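Local atomic coordinates of luciferase-like enzymeAMP-CoA-ligase (Zophobas atratus, PDB entry 4W8O), a protein that probably activates carboxylic acids with ATP as acyl-adenylates for transfer to coenzyme A, as a luciferase-like member of the AMP-binding ANL superfamily. Residues A[96-104]-A[224-232]; A[117-128]-A[140-149]. One frame throughout, in Å; residues are numbered along the deposited sequence.

Interaction 1. Residues A[96-104]-A[224-232]; sequences KVVNLDPTL and TMYWITGMA
D101 sets its CB methylene squarely over the ring of Y226, in a contact that no direct hydrogen bond crosses. The contact links the two large sheets of the AMP-binding fold, since 96-99 is an inner strand of one sheet while 224-232 follows strand 218-221 of the other and leads into helix 228-239. D101 CB lies 3.6 Å from the centroid of the Y226 ring, only 12° off its normal, a CH-pi contact over the face. Y226 reaches this place with CG trans to its backbone N (chi1 174°), and its ring also meets N99 O, 3.4 Å from Y226 CD1 and near the ring plane. L104 CD1 touches the far end of the ring at CE1 and OH. Both oxygens of the D101 carboxylate are engaged: OD1 accepts a nearly straight bond from T103 N, closing an Asx turn although the donor comes from above the carboxylate plane, and a weak one from T103 OG1; OD2 takes a water. N99 runs alongside M225, its amide carbon CG 3.5 Å from M225 CB, and M231, bent at chi2 and chi3, brings SD to 3.6 Å from N99 ND2. Beyond it M231 CE just reaches V97 CG2. W227 holds the N-cap position of the helix, whose residues I228, T229 and A232 line the pocket occupied by a polyethylene glycol. Two waters carry the polar links: one donates to both N99 O and Y226 O; the other donates to D101 OD2 at 2.6 Å and accepts from W227 NE1 at 3.0 Å.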
loop_
_atom_site.group_PDB
_atom_site.type_symbol
_atom_site.label_atom_id
_atom_site.label_comp_id
_atom_site.label_asym_id
_atom_site.label_seq_id
_atom_site.Cartn_x
_atom_site.Cartn_y
_atom_site.Cartn_z
ATOM N N LYS A 96 0.029 -0.107 16.568
ATOM C CA LYS A 96 0.339 -0.867 15.362
ATOM C C LYS A 96 -0.968 -1.109 14.617
ATOM O O LYS A 96 -1.934 -1.584 15.220
ATOM C CB LYS A 96 0.977 -2.216 15.725
ATOM C CG LYS A 96 2.380 -2.128 16.312
ATOM C CD LYS A 96 2.417 -2.029 17.828
ATOM C CE LYS A 96 3.806 -1.638 18.325
ATOM N NZ LYS A 96 4.087 -0.175 18.198
ATOM N N VAL A 97 -1.004 -0.790 13.329
ATOM C CA VAL A 97 -2.211 -1.013 12.513
ATOM C C VAL A 97 -1.989 -2.090 11.468
ATOM O O VAL A 97 -0.914 -2.185 10.878
ATOM C CB VAL A 97 -2.732 0.270 11.820
ATOM C CG1 VAL A 97 -3.082 1.319 12.858
ATOM C CG2 VAL A 97 -1.729 0.828 10.808
ATOM N N VAL A 98 -3.025 -2.899 11.253
ATOM C CA VAL A 98 -2.962 -4.018 10.326
ATOM C C VAL A 98 -4.340 -4.298 9.725
ATOM O O VAL A 98 -5.354 -4.235 10.412
ATOM C CB VAL A 98 -2.386 -5.288 11.008
ATOM C CG1 VAL A 98 -3.250 -5.746 12.175
ATOM C CG2 VAL A 98 -2.220 -6.412 9.993
ATOM N N ASN A 99 -4.367 -4.612 8.440
ATOM C CA ASN A 99 -5.620 -4.882 7.740
ATOM C C ASN A 99 -5.765 -6.343 7.335
ATOM O O ASN A 99 -4.792 -6.987 6.933
ATOM C CB ASN A 99 -5.723 -3.975 6.518
ATOM C CG ASN A 99 -5.625 -2.508 6.886
ATOM O OD1 ASN A 99 -6.615 -1.902 7.267
ATOM N ND2 ASN A 99 -4.409 -1.938 6.811
ATOM N N LEU A 100 -6.986 -6.861 7.458
ATOM C CA LEU A 100 -7.331 -8.194 6.979
ATOM C C LEU A 100 -8.174 -8.098 5.713
ATOM O O LEU A 100 -8.886 -7.121 5.513
ATOM C CB LEU A 100 -8.121 -8.953 8.035
ATOM C CG LEU A 100 -7.509 -9.010 9.427
ATOM C CD1 LEU A 100 -8.448 -9.768 10.341
ATOM C CD2 LEU A 100 -6.129 -9.649 9.425
ATOM N N ASP A 101 -8.089 -9.116 4.865
ATOM C CA ASP A 101 -8.848 -9.156 3.618
ATOM C C ASP A 101 -10.206 -9.791 3.915
ATOM O O ASP A 101 -10.261 -10.936 4.359
ATOM C CB ASP A 101 -8.101 -9.986 2.569
ATOM C CG ASP A 101 -8.638 -9.796 1.145
ATOM O OD1 ASP A 101 -9.810 -9.388 0.956
ATOM O OD2 ASP A 101 -7.867 -10.086 0.199
ATOM N N PRO A 102 -11.302 -9.052 3.662
ATOM C CA PRO A 102 -12.656 -9.577 3.850
ATOM C C PRO A 102 -12.980 -10.809 2.992
ATOM O O PRO A 102 -13.899 -11.533 3.326
ATOM C CB PRO A 102 -13.558 -8.411 3.431
ATOM C CG PRO A 102 -12.710 -7.203 3.511
ATOM C CD PRO A 102 -11.318 -7.658 3.185
ATOM N N THR A 103 -12.228 -11.042 1.917
ATOM C CA THR A 103 -12.460 -12.198 1.048
ATOM C C THR A 103 -11.739 -13.456 1.520
ATOM O O THR A 103 -11.828 -14.491 0.866
ATOM C CB THR A 103 -12.001 -11.929 -0.398
ATOM O OG1 THR A 103 -10.575 -11.839 -0.430
ATOM C CG2 THR A 103 -12.611 -10.644 -0.942
ATOM N N LEU A 104 -11.009 -13.384 2.628
ATOM C CA LEU A 104 -10.310 -14.571 3.126
ATOM C C LEU A 104 -11.251 -15.480 3.916
ATOM O O LEU A 104 -12.201 -15.013 4.545
ATOM C CB LEU A 104 -9.130 -14.171 4.000
ATOM C CG LEU A 104 -7.939 -13.571 3.253
ATOM C CD1 LEU A 104 -7.053 -12.797 4.220
ATOM C CD2 LEU A 104 -7.135 -14.643 2.528
ATOM N N THR A 224 -8.010 -3.113 -1.486
ATOM C CA THR A 224 -8.303 -2.831 -0.086
ATOM C C THR A 224 -7.008 -2.566 0.663
ATOM O O THR A 224 -5.917 -2.763 0.114
ATOM C CB THR A 224 -9.022 -4.017 0.572
ATOM O OG1 THR A 224 -8.204 -5.186 0.463
ATOM C CG2 THR A 224 -10.370 -4.267 -0.101
ATOM N N MET A 225 -7.137 -2.137 1.918
ATOM C CA MET A 225 -5.981 -1.755 2.743
ATOM C C MET A 225 -5.196 -2.962 3.251
ATOM O O MET A 225 -4.130 -2.817 3.835
ATOM C CB MET A 225 -6.428 -0.870 3.912
ATOM C CG MET A 225 -7.007 0.477 3.491
ATOM S SD MET A 225 -5.803 1.532 2.660
ATOM C CE MET A 225 -6.886 2.769 1.942
ATOM N N TYR A 226 -5.731 -4.157 3.029
ATOM C CA TYR A 226 -4.985 -5.395 3.203
ATOM C C TYR A 226 -3.691 -5.391 2.382
ATOM O O TYR A 226 -2.656 -5.874 2.833
ATOM C CB TYR A 226 -5.858 -6.555 2.754
ATOM C CG TYR A 226 -5.187 -7.902 2.731
ATOM C CD1 TYR A 226 -4.914 -8.582 3.911
ATOM C CD2 TYR A 226 -4.854 -8.516 1.523
ATOM C CE1 TYR A 226 -4.310 -9.830 3.895
ATOM C CE2 TYR A 226 -4.265 -9.773 1.496
ATOM C CZ TYR A 226 -3.994 -10.423 2.686
ATOM O OH TYR A 226 -3.408 -11.665 2.677
ATOM N N TRP A 227 -3.771 -4.850 1.174
ATOM C CA TRP A 227 -2.650 -4.862 0.244
ATOM C C TRP A 227 -1.743 -3.667 0.479
ATOM O O TRP A 227 -2.207 -2.562 0.765
ATOM C CB TRP A 227 -3.162 -4.868 -1.202
ATOM C CG TRP A 227 -4.018 -6.078 -1.510
ATOM C CD1 TRP A 227 -5.385 -6.127 -1.566
ATOM C CD2 TRP A 227 -3.558 -7.409 -1.776
ATOM N NE1 TRP A 227 -5.802 -7.404 -1.862
ATOM C CE2 TRP A 227 -4.704 -8.210 -1.997
ATOM C CE3 TRP A 227 -2.287 -8.001 -1.859
ATOM C CZ2 TRP A 227 -4.623 -9.572 -2.287
ATOM C CZ3 TRP A 227 -2.204 -9.359 -2.157
ATOM C CH2 TRP A 227 -3.371 -10.131 -2.367
ATOM N N ILE A 228 -0.446 -3.916 0.374
ATOM C CA ILE A 228 0.568 -2.868 0.406
ATOM C C ILE A 228 0.189 -1.682 -0.483
ATOM O O ILE A 228 0.361 -0.544 -0.088
ATOM C CB ILE A 228 1.959 -3.428 0.020
ATOM C CG1 ILE A 228 3.063 -2.369 0.161
ATOM C CG2 ILE A 228 1.959 -3.972 -1.396
ATOM C CD1 ILE A 228 3.366 -1.965 1.581
ATOM N N THR A 229 -0.347 -1.936 -1.671
ATOM C CA THR A 229 -0.705 -0.841 -2.579
ATOM C C THR A 229 -1.772 0.090 -1.991
ATOM O O THR A 229 -1.686 1.315 -2.133
ATOM C CB THR A 229 -1.182 -1.371 -3.932
ATOM O OG1 THR A 229 -2.221 -2.337 -3.724
ATOM C CG2 THR A 229 -0.033 -2.023 -4.677
ATOM N N GLY A 230 -2.780 -0.478 -1.336
ATOM C CA GLY A 230 -3.796 0.336 -0.676
ATOM C C GLY A 230 -3.190 1.298 0.347
ATOM O O GLY A 230 -3.431 2.504 0.303
ATOM N N MET A 231 -2.402 0.751 1.267
ATOM C CA MET A 231 -1.780 1.534 2.335
ATOM C C MET A 231 -0.746 2.510 1.799
ATOM O O MET A 231 -0.675 3.648 2.264
ATOM C CB MET A 231 -1.110 0.606 3.368
ATOM C CG MET A 231 -2.084 -0.090 4.298
ATOM S SD MET A 231 -2.948 1.071 5.377
ATOM C CE MET A 231 -1.611 1.682 6.401
ATOM N N ALA A 232 0.062 2.067 0.834
ATOM C CA ALA A 232 1.079 2.932 0.248
ATOM C C ALA A 232 0.452 4.102 -0.543
ATOM O O ALA A 232 0.973 5.228 -0.509
ATOM C CB ALA A 232 2.047 2.131 -0.615
HETATM O O HOH W 1 -2.289 -6.644 5.328
HETATM O O HOH W 2 -8.253 -9.027 -2.156
#

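Interaction 2. Residues A[117-128]-A[140-149]; sequences TPRIIFVEEESL and LSCEIIVFGK
I121 N gives E143 O a 2.9 Å bond within a ladder that joins two parallel strands, 120-124 and 143-147, which twist by 29° against each other. I121 O in turn receives I145 N; V123 repeats the pattern with I145 O and F147 N. The longer bond from E143 N to R119 O opens the ladder, and CA-H...O contacts, such as F122 CA to I145 O at 3.2 Å, fill in between.

Apolar packing covers both faces. On one, I145 lies alongside F122 and sets CB over the ring face, offset toward the rim, with CG2 3.7 Å from F122 CE2. The F147 ring brings CE2 to F122 CB at 3.7 Å, the two ring planes inclined by 35°, and P86 of helix 85-92 touches both phenylalanines. On the other face V123 CG1 meets I144 CG2 at 3.6 Å because chi1 of 70° lodges CG1 between the backbone N and carbonyl carbon. L128, at the start of helix 128-138, spreads its methyls over I144 and V146. I120 and E143 pack alongside each other, pointing the same way, with I120 CG1 3.4 Å from E143 OE1.

Polar groups gather at the ends. E125, extended beyond CG, accepts K149 N on the anti lone pair of OE2 at 3.1 Å, and a water links the main-chain atoms E125 N and F147 O. At the opposite end E143 OE2 forms a salt bridge with K65.

Strand 120-124, helix 128-138 and strand 143-147 thus make a beta-alpha-beta crossover, the repeating unit of parallel alpha/beta sheets such as this one.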
loop_
_atom_site.group_PDB
_atom_site.type_symbol
_atom_site.label_atom_id
_atom_site.label_comp_id
_atom_site.label_asym_id
_atom_site.label_seq_id
_atom_site.Cartn_x
_atom_site.Cartn_y
_atom_site.Cartn_z
ATOM N N THR A 117 -2.857 -10.959 17.318
ATOM C CA THR A 117 -3.643 -10.867 18.556
ATOM C C THR A 117 -4.061 -9.433 18.899
ATOM O O THR A 117 -3.559 -8.856 19.853
ATOM C CB THR A 117 -2.883 -11.491 19.745
ATOM O OG1 THR A 117 -1.638 -10.808 19.935
ATOM C CG2 THR A 117 -2.604 -12.979 19.493
ATOM N N PRO A 118 -4.990 -8.856 18.113
ATOM C CA PRO A 118 -5.333 -7.439 18.261
ATOM C C PRO A 118 -6.188 -7.128 19.490
ATOM O O PRO A 118 -6.904 -7.989 19.994
ATOM C CB PRO A 118 -6.094 -7.117 16.977
ATOM C CG PRO A 118 -6.635 -8.418 16.490
ATOM C CD PRO A 118 -5.833 -9.532 17.108
ATOM N N ARG A 119 -6.085 -5.894 19.964
ATOM C CA ARG A 119 -6.876 -5.448 21.095
ATOM C C ARG A 119 -8.260 -5.023 20.642
ATOM O O ARG A 119 -9.237 -5.196 21.355
ATOM C CB ARG A 119 -6.194 -4.282 21.785
ATOM C CG ARG A 119 -6.992 -3.773 22.959
ATOM C CD ARG A 119 -6.088 -3.102 23.943
ATOM N NE ARG A 119 -6.842 -2.401 24.970
ATOM C CZ ARG A 119 -6.274 -1.759 25.980
ATOM N NH1 ARG A 119 -4.944 -1.735 26.093
ATOM N NH2 ARG A 119 -7.030 -1.131 26.878
ATOM N N ILE A 120 -8.328 -4.440 19.456
ATOM C CA ILE A 120 -9.589 -4.032 18.872
ATOM C C ILE A 120 -9.534 -4.409 17.412
ATOM O O ILE A 120 -8.462 -4.347 16.789
ATOM C CB ILE A 120 -9.806 -2.511 18.951
ATOM C CG1 ILE A 120 -9.991 -2.062 20.401
ATOM C CG2 ILE A 120 -11.018 -2.097 18.123
ATOM C CD1 ILE A 120 -9.912 -0.564 20.595
ATOM N N ILE A 121 -10.686 -4.789 16.872
ATOM C CA ILE A 121 -10.845 -4.925 15.430
ATOM C C ILE A 121 -12.076 -4.152 14.958
ATOM O O ILE A 121 -13.188 -4.368 15.452
ATOM C CB ILE A 121 -10.881 -6.401 14.962
ATOM C CG1 ILE A 121 -11.233 -6.474 13.473
ATOM C CG2 ILE A 121 -11.884 -7.211 15.754
ATOM C CD1 ILE A 121 -10.827 -7.773 12.826
ATOM N N PHE A 122 -11.854 -3.231 14.026
ATOM C CA PHE A 122 -12.932 -2.535 13.318
ATOM C C PHE A 122 -13.359 -3.380 12.118
ATOM O O PHE A 122 -12.518 -3.794 11.313
ATOM C CB PHE A 122 -12.469 -1.155 12.835
ATOM C CG PHE A 122 -12.291 -0.149 13.946
ATOM C CD1 PHE A 122 -11.149 -0.153 14.728
ATOM C CD2 PHE A 122 -13.264 0.805 14.201
ATOM C CE1 PHE A 122 -10.977 0.772 15.756
ATOM C CE2 PHE A 122 -13.105 1.729 15.223
ATOM C CZ PHE A 122 -11.957 1.709 16.007
ATOM N N VAL A 123 -14.665 -3.604 11.985
ATOM C CA VAL A 123 -15.193 -4.519 10.974
ATOM C C VAL A 123 -16.424 -3.966 10.254
ATOM O O VAL A 123 -17.310 -3.396 10.873
ATOM C CB VAL A 123 -15.533 -5.883 11.619
ATOM C CG1 VAL A 123 -16.747 -5.769 12.529
ATOM C CG2 VAL A 123 -15.779 -6.951 10.555
ATOM N N GLU A 124 -16.460 -4.128 8.936
ATOM C CA GLU A 124 -17.653 -3.824 8.154
ATOM C C GLU A 124 -18.764 -4.806 8.515
ATOM O O GLU A 124 -18.484 -5.944 8.906
ATOM C CB GLU A 124 -17.359 -3.884 6.646
ATOM C CG GLU A 124 -16.920 -5.261 6.155
ATOM C CD GLU A 124 -16.633 -5.336 4.666
ATOM O OE1 GLU A 124 -16.539 -4.287 3.990
ATOM O OE2 GLU A 124 -16.501 -6.474 4.171
ATOM N N GLU A 125 -20.016 -4.377 8.373
ATOM C CA GLU A 125 -21.164 -5.243 8.678
ATOM C C GLU A 125 -21.100 -6.584 7.940
ATOM O O GLU A 125 -21.430 -7.631 8.501
ATOM C CB GLU A 125 -22.477 -4.539 8.328
ATOM C CG GLU A 125 -22.860 -3.438 9.302
ATOM C CD GLU A 125 -24.148 -2.724 8.915
ATOM O OE1 GLU A 125 -24.659 -2.947 7.800
ATOM O OE2 GLU A 125 -24.652 -1.923 9.722
ATOM N N GLU A 126 -20.639 -6.545 6.696
ATOM C CA GLU A 126 -20.620 -7.721 5.829
ATOM C C GLU A 126 -19.586 -8.765 6.261
ATOM O O GLU A 126 -19.659 -9.911 5.864
ATOM C CB GLU A 126 -20.324 -7.308 4.382
ATOM C CG GLU A 126 -21.345 -6.368 3.757
ATOM C CD GLU A 126 -21.181 -4.904 4.164
ATOM O OE1 GLU A 126 -20.236 -4.570 4.915
ATOM O OE2 GLU A 126 -22.025 -4.080 3.745
ATOM N N SER A 127 -18.607 -8.357 7.056
ATOM C CA SER A 127 -17.539 -9.245 7.486
ATOM C C SER A 127 -17.645 -9.554 8.989
ATOM O O SER A 127 -16.756 -10.183 9.561
ATOM C CB SER A 127 -16.180 -8.602 7.161
ATOM O OG SER A 127 -15.999 -8.434 5.758
ATOM N N LEU A 128 -18.731 -9.117 9.628
ATOM C CA LEU A 128 -18.899 -9.314 11.067
ATOM C C LEU A 128 -18.931 -10.798 11.469
ATOM O O LEU A 128 -18.210 -11.198 12.379
ATOM C CB LEU A 128 -20.150 -8.582 11.572
ATOM C CG LEU A 128 -20.528 -8.758 13.045
ATOM C CD1 LEU A 128 -19.358 -8.454 13.962
ATOM C CD2 LEU A 128 -21.722 -7.880 13.385
ATOM N N LEU A 140 -9.706 -16.313 20.898
ATOM C CA LEU A 140 -9.144 -15.014 21.229
ATOM C C LEU A 140 -10.237 -14.082 21.708
ATOM O O LEU A 140 -11.343 -14.073 21.163
ATOM C CB LEU A 140 -8.471 -14.393 20.004
ATOM C CG LEU A 140 -7.133 -14.983 19.573
ATOM C CD1 LEU A 140 -6.713 -14.363 18.250
ATOM C CD2 LEU A 140 -6.072 -14.759 20.642
ATOM N N SER A 141 -9.915 -13.299 22.729
ATOM C CA SER A 141 -10.780 -12.214 23.157
ATOM C C SER A 141 -10.297 -10.929 22.496
ATOM O O SER A 141 -9.097 -10.669 22.411
ATOM C CB SER A 141 -10.777 -12.072 24.677
ATOM O OG SER A 141 -11.864 -11.257 25.085
ATOM N N CYS A 142 -11.242 -10.141 22.012
ATOM C CA CYS A 142 -10.933 -8.935 21.271
ATOM C C CYS A 142 -12.197 -8.112 21.183
ATOM O O CYS A 142 -13.268 -8.655 20.937
ATOM C CB CYS A 142 -10.457 -9.284 19.859
ATOM S SG CYS A 142 -9.994 -7.867 18.830
ATOM N N GLU A 143 -12.084 -6.808 21.386
ATOM C CA GLU A 143 -13.221 -5.926 21.193
ATOM C C GLU A 143 -13.474 -5.777 19.690
ATOM O O GLU A 143 -12.534 -5.593 18.908
ATOM C CB GLU A 143 -12.946 -4.565 21.834
ATOM C CG GLU A 143 -14.119 -3.601 21.815
ATOM C CD GLU A 143 -13.708 -2.168 22.126
ATOM O OE1 GLU A 143 -12.596 -1.957 22.640
ATOM O OE2 GLU A 143 -14.505 -1.248 21.855
ATOM N N ILE A 144 -14.736 -5.882 19.294
ATOM C CA ILE A 144 -15.140 -5.632 17.918
ATOM C C ILE A 144 -15.879 -4.301 17.861
ATOM O O ILE A 144 -16.705 -4.013 18.719
ATOM C CB ILE A 144 -16.050 -6.756 17.383
ATOM C CG1 ILE A 144 -15.252 -8.069 17.255
ATOM C CG2 ILE A 144 -16.651 -6.354 16.041
ATOM C CD1 ILE A 144 -16.115 -9.291 17.021
ATOM N N ILE A 145 -15.566 -3.485 16.856
ATOM C CA ILE A 145 -16.289 -2.237 16.619
ATOM C C ILE A 145 -16.761 -2.252 15.168
ATOM O O ILE A 145 -15.957 -2.431 14.258
ATOM C CB ILE A 145 -15.415 -1.004 16.934
ATOM C CG1 ILE A 145 -15.007 -1.019 18.415
ATOM C CG2 ILE A 145 -16.161 0.283 16.618
ATOM C CD1 ILE A 145 -14.124 0.132 18.843
ATOM N N VAL A 146 -18.068 -2.081 14.964
ATOM C CA VAL A 146 -18.681 -2.263 13.651
ATOM C C VAL A 146 -18.813 -0.928 12.923
ATOM O O VAL A 146 -19.184 0.079 13.528
ATOM C CB VAL A 146 -20.082 -2.918 13.785
ATOM C CG1 VAL A 146 -20.784 -3.018 12.435
ATOM C CG2 VAL A 146 -19.962 -4.290 14.428
ATOM N N PHE A 147 -18.487 -0.925 11.631
ATOM C CA PHE A 147 -18.824 0.192 10.752
ATOM C C PHE A 147 -20.298 0.090 10.395
ATOM O O PHE A 147 -20.664 -0.417 9.344
ATOM C CB PHE A 147 -17.987 0.182 9.463
ATOM C CG PHE A 147 -16.532 0.476 9.676
ATOM C CD1 PHE A 147 -16.117 1.741 10.062
ATOM C CD2 PHE A 147 -15.571 -0.514 9.481
ATOM C CE1 PHE A 147 -14.773 2.020 10.260
ATOM C CE2 PHE A 147 -14.224 -0.241 9.672
ATOM C CZ PHE A 147 -13.824 1.035 10.070
ATOM N N GLY A 148 -21.146 0.582 11.279
ATOM C CA GLY A 148 -22.583 0.493 11.077
ATOM C C GLY A 148 -23.284 0.358 12.406
ATOM O O GLY A 148 -22.830 0.915 13.416
ATOM N N LYS A 149 -24.381 -0.390 12.406
ATOM C CA LYS A 149 -25.214 -0.550 13.592
ATOM C C LYS A 149 -24.849 -1.833 14.317
ATOM O O LYS A 149 -24.558 -2.851 13.688
ATOM C CB LYS A 149 -26.692 -0.612 13.205
ATOM C CG LYS A 149 -27.618 0.026 14.224
ATOM C CD LYS A 149 -27.820 1.505 13.920
ATOM C CE LYS A 149 -28.893 1.709 12.855
ATOM N NZ LYS A 149 -28.778 3.029 12.174
HETATM O O HOH W 3 -6.803 -10.797 20.235
HETATM O O HOH W 4 -10.263 -5.838 23.736
HETATM O O HOH W 5 -20.336 -1.921 7.135
#

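Both interactions use the same mixed sheet, where strands 96-99 and 120-124 flank strand 72-76. Interaction 1 is the more central, a largely buried junction to the other large sheet bordering the ligand pocket; interaction 2 lies toward the sheet margin and has exposed ends. Their chemistry follows: regular backbone bonding with aliphatic and phenylalanine packing binds neighbouring strands in 117-128 and 140-149. In interaction 1 the strand end and following turn of 96-104 meet the loop and first helical turn of 224-232 with no direct hydrogen bond, waters making the polar links. The two also touch, their centres about 15 Å apart. P102 CB packs 3.4 Å from S127 OG, and L100 CD1 meets I121 CD1 at 4.0 Å.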